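Local coordinates for dITP/XTP pyrophosphatase (Staphylococcus aureus, PDB 4BNQ), which probably hydrolyses non-canonical purine nucleoside triphosphates such as XTP, dITP and ITP to their monophosphates and diphosphate, keeping them out of DNA and RNA, at residues 8-13 with 147-152; 14-19 with 176-181. All blocks are in the same frame, centred on the assembly; numbering follows the deposited sequence.

Interaction 1: residues 8-13 with 147-152; sequences SNNQGK and NGFGYD. With PO4 (phosphate ion), chain C.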
loop_
_atom_site.group_PDB
_atom_site.type_symbol
_atom_site.label_atom_id
_atom_site.label_comp_id
_atom_site.label_asym_id
_atom_site.label_seq_id
_atom_site.Cartn_x
_atom_site.Cartn_y
_atom_site.Cartn_z
ATOM N N SER A 8 12.860 -8.999 -16.066
ATOM C CA SER A 8 13.411 -7.667 -16.038
ATOM C C SER A 8 14.906 -7.753 -16.210
ATOM O O SER A 8 15.548 -8.644 -15.612
ATOM C CB SER A 8 13.102 -6.994 -14.707
ATOM O OG SER A 8 13.663 -5.697 -14.698
ATOM N N ASN A 9 15.443 -6.835 -17.026
ATOM C CA ASN A 9 16.882 -6.723 -17.291
ATOM C C ASN A 9 17.546 -5.817 -16.273
ATOM O O ASN A 9 18.760 -5.616 -16.306
ATOM C CB ASN A 9 17.155 -6.120 -18.677
ATOM C CG ASN A 9 16.855 -7.087 -19.808
ATOM O OD1 ASN A 9 17.023 -8.301 -19.668
ATOM N ND2 ASN A 9 16.403 -6.553 -20.934
ATOM N N ASN A 10 16.745 -5.235 -15.392
ATOM C CA ASN A 10 17.268 -4.247 -14.468
ATOM C C ASN A 10 17.770 -4.948 -13.207
ATOM O O ASN A 10 16.987 -5.508 -12.438
ATOM C CB ASN A 10 16.190 -3.212 -14.150
ATOM C CG ASN A 10 16.700 -2.060 -13.295
ATOM O OD1 ASN A 10 17.359 -2.263 -12.273
ATOM N ND2 ASN A 10 16.372 -0.842 -13.699
ATOM N N GLN A 11 19.083 -4.920 -13.006
ATOM C CA GLN A 11 19.698 -5.636 -11.890
ATOM C C GLN A 11 19.321 -5.041 -10.539
ATOM O O GLN A 11 19.296 -5.760 -9.538
ATOM C CB GLN A 11 21.224 -5.711 -12.061
ATOM C CG GLN A 11 21.657 -6.480 -13.311
ATOM C CD GLN A 11 21.296 -7.958 -13.237
ATOM O OE1 GLN A 11 21.133 -8.519 -12.145
ATOM N NE2 GLN A 11 21.159 -8.593 -14.398
ATOM N N GLY A 12 19.019 -3.742 -10.524
ATOM C CA GLY A 12 18.534 -3.071 -9.329
ATOM C C GLY A 12 17.189 -3.630 -8.906
ATOM O O GLY A 12 16.995 -3.959 -7.729
ATOM N N LYS A 13 16.267 -3.755 -9.865
ATOM C CA LYS A 13 14.974 -4.378 -9.602
ATOM C C LYS A 13 15.116 -5.803 -9.067
ATOM O O LYS A 13 14.458 -6.164 -8.088
ATOM C CB LYS A 13 14.103 -4.392 -10.859
ATOM C CG LYS A 13 13.667 -3.029 -11.355
ATOM C CD LYS A 13 12.564 -3.192 -12.389
ATOM C CE LYS A 13 12.281 -1.875 -13.126
ATOM N NZ LYS A 13 11.398 -2.124 -14.305
ATOM N N ASN A 147 22.738 3.814 -1.995
ATOM C CA ASN A 147 22.104 2.511 -2.197
ATOM C C ASN A 147 21.024 2.594 -3.268
ATOM O O ASN A 147 20.680 3.685 -3.731
ATOM C CB ASN A 147 21.466 1.991 -0.900
ATOM C CG ASN A 147 22.488 1.635 0.159
ATOM O OD1 ASN A 147 23.632 1.287 -0.152
ATOM N ND2 ASN A 147 22.077 1.720 1.427
ATOM N N GLY A 148 20.478 1.447 -3.651
ATOM C CA GLY A 148 19.371 1.412 -4.593
ATOM C C GLY A 148 19.852 1.726 -5.991
ATOM O O GLY A 148 20.993 1.419 -6.339
ATOM N N PHE A 149 18.985 2.344 -6.792
ATOM C CA PHE A 149 19.281 2.612 -8.192
ATOM C C PHE A 149 18.298 3.644 -8.740
ATOM O O PHE A 149 17.386 4.086 -8.034
ATOM C CB PHE A 149 19.170 1.314 -9.008
ATOM C CG PHE A 149 17.770 0.761 -9.063
ATOM C CD1 PHE A 149 17.273 0.000 -8.017
ATOM C CD2 PHE A 149 16.939 1.027 -10.141
ATOM C CE1 PHE A 149 15.968 -0.496 -8.051
ATOM C CE2 PHE A 149 15.641 0.539 -10.178
ATOM C CZ PHE A 149 15.156 -0.224 -9.129
ATOM N N GLY A 150 18.471 4.018 -10.004
ATOM C CA GLY A 150 17.535 4.921 -10.640
ATOM C C GLY A 150 17.427 6.247 -9.909
ATOM O O GLY A 150 18.442 6.838 -9.560
ATOM N N TYR A 151 16.206 6.712 -9.659
ATOM C CA TYR A 151 16.035 8.018 -9.040
ATOM C C TYR A 151 16.106 7.935 -7.525
ATOM O O TYR A 151 15.835 8.920 -6.833
ATOM C CB TYR A 151 14.712 8.668 -9.468
ATOM C CG TYR A 151 14.609 8.917 -10.955
ATOM C CD1 TYR A 151 15.136 10.071 -11.529
ATOM C CD2 TYR A 151 13.988 7.998 -11.787
ATOM C CE1 TYR A 151 15.048 10.298 -12.896
ATOM C CE2 TYR A 151 13.896 8.216 -13.153
ATOM C CZ TYR A 151 14.430 9.367 -13.698
ATOM O OH TYR A 151 14.328 9.577 -15.046
ATOM N N ASP A 152 16.483 6.774 -7.003
ATOM C CA ASP A 152 16.588 6.628 -5.551
ATOM C C ASP A 152 17.295 7.790 -4.808
ATOM O O ASP A 152 16.792 8.251 -3.779
ATOM C CB ASP A 152 17.201 5.270 -5.189
ATOM C CG ASP A 152 16.231 4.129 -5.406
ATOM O OD1 ASP A 152 15.074 4.433 -5.774
ATOM O OD2 ASP A 152 16.603 2.936 -5.198
HETATM P P PO4 C . 13.051 -3.503 -17.247
HETATM O O1 PO4 C . 12.328 -4.121 -16.049
HETATM O O2 PO4 C . 13.827 -2.287 -16.796
HETATM O O3 PO4 C . 12.016 -3.070 -18.270
HETATM O O4 PO4 C . 13.983 -4.504 -17.869
#
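The Phe149 ring lies against the first turn of helix 11-20, and one of its faces takes Gly12 and the amide of Asn10. Gly12 CA sits over that face, 3.9 Å from the centroid of the Phe149 ring, as a CH-pi contact. Toward the rim of the same face comes Asn10 OD1, the amide plane turned 61° from that of the ring, while Asn10 ND2 reaches Phe149 CE2 at 3.9 Å. Lys13 CG touches Phe149 CZ, and the rest of the lysine chain runs on, extended, to the phosphate. CG of Phe149 stands between its backbone N and carbonyl carbon (chi1 66°), which turns the ring to the helix start. The Asn10 amide also N-caps this helix: OD1 accepts from Lys13 N at 3.0 Å, from above its carbonyl plane, and weakly from Gly12 N. Two residues back, Ser8 OG closes an ST turn by accepting from Asn10 N at 3.2 Å. The phosphate ion, probably from the crystallisation liquor, is bound by Asn9 N (2.9 Å to O4) and Lys13 NZ (2.8 Å to O1), with Ser8 OG modelled very close to O1; Lys52 NZ also bonds to it, and Lys13 NZ also pairs with Asp67. Across the contact, a type II' turn from Phe149 to Asp152 is braced by Phe149 N donating to Asp152 OD2 at 2.9 Å. Both segments belong to the predicted substrate site of the HAM1 family, and the phosphate position is consistent with the pocket for the nucleotide's phosphates.

Interaction 2: residues 14-19 with 176-181; sequences INDFKV and SHRRNA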
loop_
_atom_site.group_PDB
_atom_site.type_symbol
_atom_site.label_atom_id
_atom_site.label_comp_id
_atom_site.label_asym_id
_atom_site.label_seq_id
_atom_site.Cartn_x
_atom_site.Cartn_y
_atom_site.Cartn_z
ATOM N N ILE A 14 15.953 -6.610 -9.712
ATOM C CA ILE A 14 16.170 -7.984 -9.261
ATOM C C ILE A 14 16.652 -8.010 -7.808
ATOM O O ILE A 14 16.162 -8.794 -7.011
ATOM C CB ILE A 14 17.143 -8.773 -10.172
ATOM C CG1 ILE A 14 16.389 -9.446 -11.311
ATOM C CG2 ILE A 14 17.772 -9.924 -9.427
ATOM C CD1 ILE A 14 15.782 -8.558 -12.252
ATOM N N ASN A 15 17.579 -7.129 -7.462
ATOM C CA ASN A 15 18.027 -7.004 -6.084
ATOM C C ASN A 15 16.882 -6.714 -5.122
ATOM O O ASN A 15 16.788 -7.337 -4.070
ATOM C CB ASN A 15 19.107 -5.929 -5.967
ATOM C CG ASN A 15 20.342 -6.259 -6.791
ATOM O OD1 ASN A 15 20.675 -7.441 -6.989
ATOM N ND2 ASN A 15 21.026 -5.222 -7.285
ATOM N N ASP A 16 16.009 -5.776 -5.478
ATOM C CA ASP A 16 14.873 -5.449 -4.616
ATOM C C ASP A 16 13.986 -6.654 -4.469
ATOM O O ASP A 16 13.443 -6.909 -3.401
ATOM C CB ASP A 16 14.008 -4.350 -5.227
ATOM C CG ASP A 16 14.602 -2.979 -5.082
ATOM O OD1 ASP A 16 15.716 -2.857 -4.536
ATOM O OD2 ASP A 16 13.944 -2.014 -5.532
ATOM N N PHE A 17 13.804 -7.378 -5.563
ATOM C CA PHE A 17 12.897 -8.507 -5.536
ATOM C C PHE A 17 13.440 -9.606 -4.638
ATOM O O PHE A 17 12.668 -10.337 -4.021
ATOM C CB PHE A 17 12.633 -9.032 -6.946
ATOM C CG PHE A 17 11.619 -8.224 -7.705
ATOM C CD1 PHE A 17 10.309 -8.124 -7.246
ATOM C CD2 PHE A 17 11.969 -7.543 -8.857
ATOM C CE1 PHE A 17 9.362 -7.359 -7.939
ATOM C CE2 PHE A 17 11.028 -6.776 -9.553
ATOM C CZ PHE A 17 9.723 -6.692 -9.090
ATOM N N LYS A 18 14.765 -9.710 -4.555
ATOM C CA LYS A 18 15.382 -10.733 -3.713
ATOM C C LYS A 18 15.125 -10.441 -2.234
ATOM O O LYS A 18 14.836 -11.357 -1.467
ATOM C CB LYS A 18 16.879 -10.894 -4.013
ATOM C CG LYS A 18 17.134 -11.687 -5.296
ATOM C CD LYS A 18 18.623 -11.823 -5.627
ATOM C CE LYS A 18 19.249 -10.471 -5.869
ATOM N NZ LYS A 18 20.686 -10.553 -6.281
ATOM N N VAL A 19 15.210 -9.162 -1.859
ATOM C CA VAL A 19 14.842 -8.706 -0.519
ATOM C C VAL A 19 13.383 -9.026 -0.186
ATOM O O VAL A 19 13.078 -9.523 0.895
ATOM C CB VAL A 19 15.047 -7.192 -0.374
ATOM C CG1 VAL A 19 14.523 -6.703 1.006
ATOM C CG2 VAL A 19 16.524 -6.838 -0.575
ATOM N N SER A 176 8.742 0.496 -0.292
ATOM C CA SER A 176 8.801 0.957 -1.670
ATOM C C SER A 176 7.491 0.686 -2.398
ATOM O O SER A 176 6.680 -0.135 -1.966
ATOM C CB SER A 176 9.951 0.288 -2.425
ATOM O OG SER A 176 9.620 -1.068 -2.728
ATOM N N HIS A 177 7.303 1.394 -3.505
ATOM C CA HIS A 177 6.208 1.171 -4.439
ATOM C C HIS A 177 6.175 -0.278 -4.948
ATOM O O HIS A 177 5.104 -0.847 -5.189
ATOM C CB HIS A 177 6.334 2.155 -5.612
ATOM C CG HIS A 177 7.675 2.147 -6.279
ATOM N ND1 HIS A 177 8.857 2.374 -5.572
ATOM C CD2 HIS A 177 8.038 1.951 -7.550
ATOM C CE1 HIS A 177 9.868 2.305 -6.408
ATOM N NE2 HIS A 177 9.414 2.062 -7.619
ATOM N N ARG A 178 7.354 -0.864 -5.101
ATOM C CA ARG A 178 7.475 -2.238 -5.557
ATOM C C ARG A 178 7.060 -3.196 -4.432
ATOM O O ARG A 178 6.426 -4.203 -4.690
ATOM C CB ARG A 178 8.906 -2.506 -6.012
ATOM C CG ARG A 178 9.155 -3.864 -6.656
ATOM C CD ARG A 178 10.255 -3.779 -7.743
ATOM N NE ARG A 178 11.194 -2.712 -7.473
ATOM C CZ ARG A 178 11.398 -1.655 -8.247
ATOM N NH1 ARG A 178 10.761 -1.507 -9.407
ATOM N NH2 ARG A 178 12.259 -0.737 -7.845
ATOM N N ARG A 179 7.408 -2.880 -3.189
ATOM C CA ARG A 179 6.918 -3.674 -2.067
ATOM C C ARG A 179 5.399 -3.654 -2.044
ATOM O O ARG A 179 4.767 -4.685 -1.822
ATOM C CB ARG A 179 7.463 -3.161 -0.734
ATOM C CG ARG A 179 6.792 -3.797 0.477
ATOM C CD ARG A 179 7.019 -5.304 0.506
ATOM N NE ARG A 179 6.172 -5.974 1.486
ATOM C CZ ARG A 179 6.599 -6.410 2.663
ATOM N NH1 ARG A 179 7.870 -6.244 3.005
ATOM N NH2 ARG A 179 5.757 -7.008 3.495
ATOM N N ASN A 180 4.810 -2.490 -2.294
ATOM C CA ASN A 180 3.354 -2.371 -2.228
ATOM C C ASN A 180 2.652 -3.153 -3.328
ATOM O O ASN A 180 1.614 -3.751 -3.086
ATOM C CB ASN A 180 2.905 -0.905 -2.265
ATOM C CG ASN A 180 3.141 -0.203 -0.953
ATOM O OD1 ASN A 180 3.242 -0.846 0.089
ATOM N ND2 ASN A 180 3.243 1.119 -0.992
ATOM N N ALA A 181 3.215 -3.137 -4.534
ATOM C CA ALA A 181 2.665 -3.910 -5.636
ATOM C C ALA A 181 2.753 -5.396 -5.353
ATOM O O ALA A 181 1.832 -6.146 -5.657
ATOM C CB ALA A 181 3.412 -3.605 -6.910
HETATM O O HOH W 1 11.730 -2.307 -3.489
#
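The start of helix 177-191, whose His177 and Arg178 belong to the predicted substrate site, meets helix 11-20 through Arg178, whose side chain crosses both Asp16 and Phe17 at about a right angle. CD of Arg178 lies over one face of the Phe17 ring, 3.3 Å from Phe17 CZ, with its CG close by. Beyond CD the guanidinium meets Asp16 at its edge: Arg178 NH2 donates to Asp16 OD2 at 3.1 Å, on the anti side of the carboxylate, and Arg178 NE adds a weak second bond to the same oxygen. Arg178 CG is anti to the backbone N (chi1 -174°), and bends further along the chain bring its polar end round to Asp16. A water 2.6 Å from Ser176 OG gives a weak bond to Asp16 OD2, while Ser176 OG, the N-cap of helix 177-191, accepts from Arg179 N at 2.9 Å. The other strong partners lie outside: Lys172 pairs with Asp16 OD2, and Asp67 with Arg178 NH1. One carboxylate oxygen thus gathers an arginine, a lysine and a water, which probably favours ionised Asp16, while bonding to Asp16 through NH2 and to Asp67 through NH1 should restrict rotation of the guanidinium.

How the interactions relate
The two interactions adjoin, with centres about 10 Å apart, and share helix 11-20: residues 8-13 lead into its first turn and 14-19 continue it. Along the chain the order is 8-13, 14-19, 147-152, 176-181, so the contacts cross, the N-terminal helix meeting first the loop before strand 155-157 and then helix 177-191. They touch where Phe149 CZ of interaction 1 lies 3.2 Å from Arg178 NH2 of interaction 2, and where Lys13 CG packs on Arg178 NH1. Asp67 pairs with both Lys13 and Arg178, and Lys172 with both Asp16 and Asp152. Distant parts of the sequence are thereby brought together as one predicted nucleotide site.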